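Local coordinates for Fe-S binding reductase, putative (Thermus thermophilus, PDB 2D4P), which is of unknown function but may be an acyltransferase of the GNAT type, at residues T61-T66 with R81-S86; V95-D100 with K104-A109. One frame throughout, in Å; residues are numbered along the deposited sequence.

Interaction 1 (T61-T66 with R81-S86); sequences TTVLVT and RAVVKS
Val83 meets the strand through a single methyl, CG1, which faces two valines at once. Val83 CG1 lies 3.8 Å from Val63 CG1 and 4.0 Å from Val65 CG2, so one methyl of the helix bridges alternate residues on the same face of strand 61-70. In Val83 this methyl stands opposite the backbone nitrogen (chi1 172°), the setting that carries it out from the helix toward the sheet. The two strand valines have similar first torsions yet present different branches: Val63 offers CG1, whereas Val65 offers CG2, the methyl beside its own backbone nitrogen. Three branched side chains thus make a small, wholly aliphatic junction in the buried interior. It is widened by Ala50 and Phe38, which touch Val83, and by Ala52, which touches Val63.

Outward from this junction the contact thins quickly. On the strand, Leu64 points away from the helix, toward the other face of the sheet. One turn on from Val83, the hydroxyl of Ser86 turns back on its own helix and donates to the carbonyl of Val83, with Ser86 OG 2.7 Å from Val83 O; the same OG also bonds to His36. On the solvent side of the helix the exposed residues are charged, and their salt bridges, Arg81 to Glu113 and Lys85 to Asp89, leave the strand aside. A buried valine toward the sheet, with exposed Arg81 and Lys85 on other sides, is the pattern of a helix packed on one face of a sheet, here the connecting helix of the beta-alpha-beta unit formed by strand 61-70, helix 73-89 and strand 94-97.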
loop_
_atom_site.group_PDB
_atom_site.type_symbol
_atom_site.label_atom_id
_atom_site.label_comp_id
_atom_site.label_asym_id
_atom_site.label_seq_id
_atom_site.Cartn_x
_atom_site.Cartn_y
_atom_site.Cartn_z
ATOM N N THR A 61 12.900 -11.711 -2.252
ATOM C CA THR A 61 12.299 -10.411 -2.517
ATOM C C THR A 61 11.311 -10.063 -1.420
ATOM O O THR A 61 10.652 -10.934 -0.851
ATOM C CB THR A 61 11.628 -10.461 -3.882
ATOM O OG1 THR A 61 12.635 -10.692 -4.879
ATOM C CG2 THR A 61 10.916 -9.154 -4.267
ATOM N N THR A 62 11.244 -8.778 -1.079
ATOM C CA THR A 62 10.217 -8.252 -0.213
ATOM C C THR A 62 9.340 -7.299 -1.002
ATOM O O THR A 62 9.856 -6.553 -1.847
ATOM C CB THR A 62 10.871 -7.446 0.949
ATOM O OG1 THR A 62 11.628 -8.342 1.793
ATOM C CG2 THR A 62 9.816 -6.837 1.835
ATOM N N VAL A 63 8.027 -7.320 -0.745
ATOM C CA VAL A 63 7.161 -6.277 -1.240
ATOM C C VAL A 63 6.972 -5.259 -0.128
ATOM O O VAL A 63 6.497 -5.587 0.948
ATOM C CB VAL A 63 5.818 -6.850 -1.770
ATOM C CG1 VAL A 63 4.774 -5.705 -1.866
ATOM C CG2 VAL A 63 6.046 -7.479 -3.136
ATOM N N LEU A 64 7.423 -4.025 -0.373
ATOM C CA LEU A 64 7.236 -2.933 0.551
ATOM C C LEU A 64 6.048 -2.081 0.146
ATOM O O LEU A 64 5.942 -1.625 -1.004
ATOM C CB LEU A 64 8.489 -2.067 0.566
ATOM C CG LEU A 64 8.554 -0.968 1.612
ATOM C CD1 LEU A 64 8.438 -1.476 3.070
ATOM C CD2 LEU A 64 9.882 -0.195 1.395
ATOM N N VAL A 65 5.142 -1.895 1.090
ATOM C CA VAL A 65 4.015 -0.985 0.905
ATOM C C VAL A 65 4.507 0.406 1.330
ATOM O O VAL A 65 4.612 0.719 2.514
ATOM C CB VAL A 65 2.776 -1.401 1.731
ATOM C CG1 VAL A 65 1.623 -0.463 1.417
ATOM C CG2 VAL A 65 2.370 -2.845 1.486
ATOM N N THR A 66 4.800 1.202 0.336
ATOM C CA THR A 66 5.311 2.525 0.456
ATOM C C THR A 66 4.291 3.459 1.042
ATOM O O THR A 66 4.612 4.373 1.821
ATOM C CB THR A 66 5.748 2.956 -1.010
ATOM O OG1 THR A 66 6.687 1.960 -1.497
ATOM C CG2 THR A 66 6.458 4.194 -0.962
ATOM N N ARG A 81 -4.906 -7.360 1.547
ATOM C CA ARG A 81 -5.127 -8.688 0.989
ATOM C C ARG A 81 -4.710 -8.718 -0.478
ATOM O O ARG A 81 -4.119 -9.706 -0.971
ATOM C CB ARG A 81 -6.606 -9.095 1.130
ATOM C CG ARG A 81 -6.972 -9.580 2.523
ATOM C CD ARG A 81 -8.274 -10.369 2.604
ATOM N NE ARG A 81 -9.340 -9.724 1.854
ATOM C CZ ARG A 81 -10.179 -8.810 2.343
ATOM N NH1 ARG A 81 -10.107 -8.428 3.619
ATOM N NH2 ARG A 81 -11.113 -8.283 1.536
ATOM N N ALA A 82 -5.009 -7.642 -1.199
ATOM C CA ALA A 82 -4.697 -7.599 -2.622
ATOM C C ALA A 82 -3.172 -7.545 -2.785
ATOM O O ALA A 82 -2.595 -8.220 -3.628
ATOM C CB ALA A 82 -5.366 -6.389 -3.283
ATOM N N VAL A 83 -2.517 -6.752 -1.946
ATOM C CA VAL A 83 -1.059 -6.692 -1.987
ATOM C C VAL A 83 -0.444 -8.070 -1.672
ATOM O O VAL A 83 0.448 -8.533 -2.396
ATOM C CB VAL A 83 -0.486 -5.614 -1.053
ATOM C CG1 VAL A 83 1.027 -5.738 -1.000
ATOM C CG2 VAL A 83 -0.928 -4.185 -1.511
ATOM N N VAL A 84 -0.921 -8.715 -0.616
ATOM C CA VAL A 84 -0.415 -10.024 -0.182
ATOM C C VAL A 84 -0.617 -11.036 -1.299
ATOM O O VAL A 84 0.297 -11.794 -1.613
ATOM C CB VAL A 84 -1.030 -10.476 1.176
ATOM C CG1 VAL A 84 -0.764 -11.949 1.455
ATOM C CG2 VAL A 84 -0.466 -9.635 2.284
ATOM N N LYS A 85 -1.813 -11.099 -1.870
ATOM C CA LYS A 85 -2.052 -12.014 -2.989
ATOM C C LYS A 85 -1.044 -11.792 -4.139
ATOM O O LYS A 85 -0.476 -12.751 -4.669
ATOM C CB LYS A 85 -3.463 -11.863 -3.530
ATOM C CG LYS A 85 -3.767 -12.852 -4.634
ATOM C CD LYS A 85 -5.163 -12.666 -5.138
ATOM C CE LYS A 85 -5.510 -13.733 -6.165
ATOM N NZ LYS A 85 -4.567 -13.737 -7.304
ATOM N N SER A 86 -0.816 -10.535 -4.501
ATOM C CA SER A 86 0.115 -10.204 -5.578
ATOM C C SER A 86 1.565 -10.635 -5.223
ATOM O O SER A 86 2.361 -11.017 -6.077
ATOM C CB SER A 86 0.036 -8.728 -5.923
ATOM O OG SER A 86 0.698 -7.889 -4.977
#

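Interaction 2 (V95-D100 with K104-A109); sequences VALHLD and KELEEA
Leu99 and Leu106 lie alongside each other, running in opposite directions, and bring their branched ends together: Leu99 CD1 is 3.5 Å from Leu106 CD2 and 3.8 Å from Leu106 CG. The two leucines share one conformation. In Leu106, CG is trans to the backbone nitrogen (chi1 178°) and chi2 is near 60°, and Leu99 repeats this with small deviations, which brings CD1 of Leu99 and CD2 of Leu106 together.

Leu97, two residues before Leu99, approaches the same methyl at a slant. Its CD2 comes 4.1 Å from Leu106 CD2, which therefore has a leucine methyl from each of two alternate residues. Leu97 has a comparable first torsion, but its chi2 of 149° departs from the staggered values and turns its two methyls differently from those of Leu99.

The other branch of Leu99 serves a separate neighbour. Glu107 is extended as far as CD and crosses Leu99 at roughly a right angle, with OE2 4.0 Å from Leu99 CD2; this is a van der Waals approach of a carboxylate oxygen to a methyl. Leu117 touches both Leu99 and Glu107, while Ile68 of strand 61-70 touches Leu97 and Leu106, extending the apolar cluster toward the sheet. The arrangement is that of a strand followed by a short loop and a helix, a beta-alpha connection in which Leu97 and Leu99 from the first arm pack against Leu106 from the helix, beside the outermost strand, 94-97, of a sheet consistent with the GNAT fold.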
loop_
_atom_site.group_PDB
_atom_site.type_symbol
_atom_site.label_atom_id
_atom_site.label_comp_id
_atom_site.label_asym_id
_atom_site.label_seq_id
_atom_site.Cartn_x
_atom_site.Cartn_y
_atom_site.Cartn_z
ATOM N N VAL A 95 5.975 -9.309 3.031
ATOM C CA VAL A 95 5.425 -8.004 2.759
ATOM C C VAL A 95 5.660 -7.163 4.016
ATOM O O VAL A 95 5.439 -7.616 5.144
ATOM C CB VAL A 95 3.915 -8.077 2.462
ATOM C CG1 VAL A 95 3.324 -6.716 2.236
ATOM C CG2 VAL A 95 3.600 -9.058 1.262
ATOM N N ALA A 96 6.118 -5.947 3.815
ATOM C CA ALA A 96 6.458 -5.044 4.916
ATOM C C ALA A 96 5.880 -3.665 4.699
ATOM O O ALA A 96 5.657 -3.239 3.554
ATOM C CB ALA A 96 8.001 -4.944 5.068
ATOM N N LEU A 97 5.672 -2.949 5.809
ATOM C CA LEU A 97 5.077 -1.621 5.781
ATOM C C LEU A 97 5.664 -0.852 6.968
ATOM O O LEU A 97 5.860 -1.424 8.041
ATOM C CB LEU A 97 3.556 -1.777 5.945
ATOM C CG LEU A 97 2.601 -0.599 5.842
ATOM C CD1 LEU A 97 1.277 -1.057 5.307
ATOM C CD2 LEU A 97 2.422 0.034 7.201
ATOM N N HIS A 98 5.935 0.438 6.779
ATOM C CA HIS A 98 6.332 1.322 7.884
ATOM C C HIS A 98 5.077 2.037 8.433
ATOM O O HIS A 98 4.488 2.891 7.773
ATOM C CB HIS A 98 7.413 2.318 7.429
ATOM C CG HIS A 98 8.641 1.671 6.849
ATOM N ND1 HIS A 98 9.480 2.323 5.969
ATOM C CD2 HIS A 98 9.200 0.452 7.059
ATOM C CE1 HIS A 98 10.475 1.519 5.627
ATOM N NE2 HIS A 98 10.332 0.377 6.272
ATOM N N LEU A 99 4.641 1.638 9.611
ATOM C CA LEU A 99 3.382 2.050 10.199
ATOM C C LEU A 99 3.542 3.270 11.164
ATOM O O LEU A 99 4.373 3.266 12.047
ATOM C CB LEU A 99 2.781 0.841 10.940
ATOM C CG LEU A 99 1.621 1.065 11.919
ATOM C CD1 LEU A 99 0.337 1.488 11.192
ATOM C CD2 LEU A 99 1.382 -0.157 12.816
ATOM N N ASP A 100 2.746 4.308 10.961
ATOM C CA ASP A 100 2.543 5.333 12.005
ATOM C C ASP A 100 1.558 4.725 12.980
ATOM O O ASP A 100 0.424 4.460 12.616
ATOM C CB ASP A 100 1.976 6.585 11.361
ATOM C CG ASP A 100 1.562 7.638 12.351
ATOM O OD1 ASP A 100 1.712 7.476 13.586
ATOM O OD2 ASP A 100 1.039 8.686 11.931
ATOM N N LYS A 104 -4.931 4.001 13.941
ATOM C CA LYS A 104 -5.538 2.846 14.597
ATOM C C LYS A 104 -6.295 1.937 13.639
ATOM O O LYS A 104 -6.351 0.732 13.863
ATOM C CB LYS A 104 -6.473 3.290 15.723
ATOM C CG LYS A 104 -5.807 4.084 16.844
ATOM C CD LYS A 104 -4.382 3.641 17.170
ATOM C CE LYS A 104 -3.934 4.204 18.522
ATOM N NZ LYS A 104 -2.447 4.222 18.694
ATOM N N GLU A 105 -6.892 2.515 12.597
ATOM C CA GLU A 105 -7.616 1.739 11.607
ATOM C C GLU A 105 -6.649 0.828 10.849
ATOM O O GLU A 105 -6.934 -0.360 10.655
ATOM C CB GLU A 105 -8.385 2.627 10.627
ATOM C CG GLU A 105 -9.620 3.287 11.244
ATOM C CD GLU A 105 -10.633 3.781 10.211
ATOM O OE1 GLU A 105 -10.435 3.599 8.982
ATOM O OE2 GLU A 105 -11.662 4.340 10.655
ATOM N N LEU A 106 -5.508 1.387 10.463
ATOM C CA LEU A 106 -4.483 0.600 9.778
ATOM C C LEU A 106 -3.901 -0.492 10.688
ATOM O O LEU A 106 -3.706 -1.644 10.268
ATOM C CB LEU A 106 -3.392 1.509 9.234
ATOM C CG LEU A 106 -2.225 0.810 8.518
ATOM C CD1 LEU A 106 -2.740 -0.005 7.363
ATOM C CD2 LEU A 106 -1.225 1.826 8.034
ATOM N N GLU A 107 -3.676 -0.151 11.937
ATOM C CA GLU A 107 -3.173 -1.121 12.903
ATOM C C GLU A 107 -4.146 -2.288 13.037
ATOM O O GLU A 107 -3.757 -3.457 13.029
ATOM C CB GLU A 107 -2.988 -0.429 14.249
ATOM C CG GLU A 107 -2.064 -1.129 15.231
ATOM C CD GLU A 107 -1.654 -0.194 16.365
ATOM O OE1 GLU A 107 -2.536 0.151 17.176
ATOM O OE2 GLU A 107 -0.462 0.236 16.386
ATOM N N GLU A 108 -5.433 -1.959 13.127
ATOM C CA GLU A 108 -6.466 -2.969 13.175
ATOM C C GLU A 108 -6.458 -3.848 11.920
ATOM O O GLU A 108 -6.556 -5.057 12.018
ATOM C CB GLU A 108 -7.858 -2.343 13.350
ATOM C CG GLU A 108 -8.984 -3.381 13.282
ATOM C CD GLU A 108 -10.355 -2.823 13.648
ATOM O OE1 GLU A 108 -10.412 -1.761 14.329
ATOM O OE2 GLU A 108 -11.354 -3.471 13.254
ATOM N N ALA A 109 -6.338 -3.227 10.752
ATOM C CA ALA A 109 -6.367 -3.968 9.480
ATOM C C ALA A 109 -5.143 -4.903 9.333
ATOM O O ALA A 109 -5.261 -6.043 8.880
ATOM C CB ALA A 109 -6.436 -2.989 8.312
#

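In the fold
From the N terminus, the chain forms strand 2-4, helices 11-16 and 25-34, then the antiparallel strands 38-42 and 45-56, before strand 61-70, where interaction 1 begins. It closes when helix 73-89 folds back onto that strand, with 14 residues between its segments. The chain returns as strand 94-97, parallel to 61-70, and interaction 2 closes a much shorter span, three residues between its segments, when helix 104-112 packs back. The contacts follow in series, neither nested nor crossed, with centres about 13 Å apart. Probable backbone hydrogen bonds, Val65 N to Ala96 O and Val63 O to Ala96 N, join the two strands, while side-chain contacts bring helix 73-89 onto strand 61-70 and helix 104-112 onto the end of strand 94-97 and the residues after it.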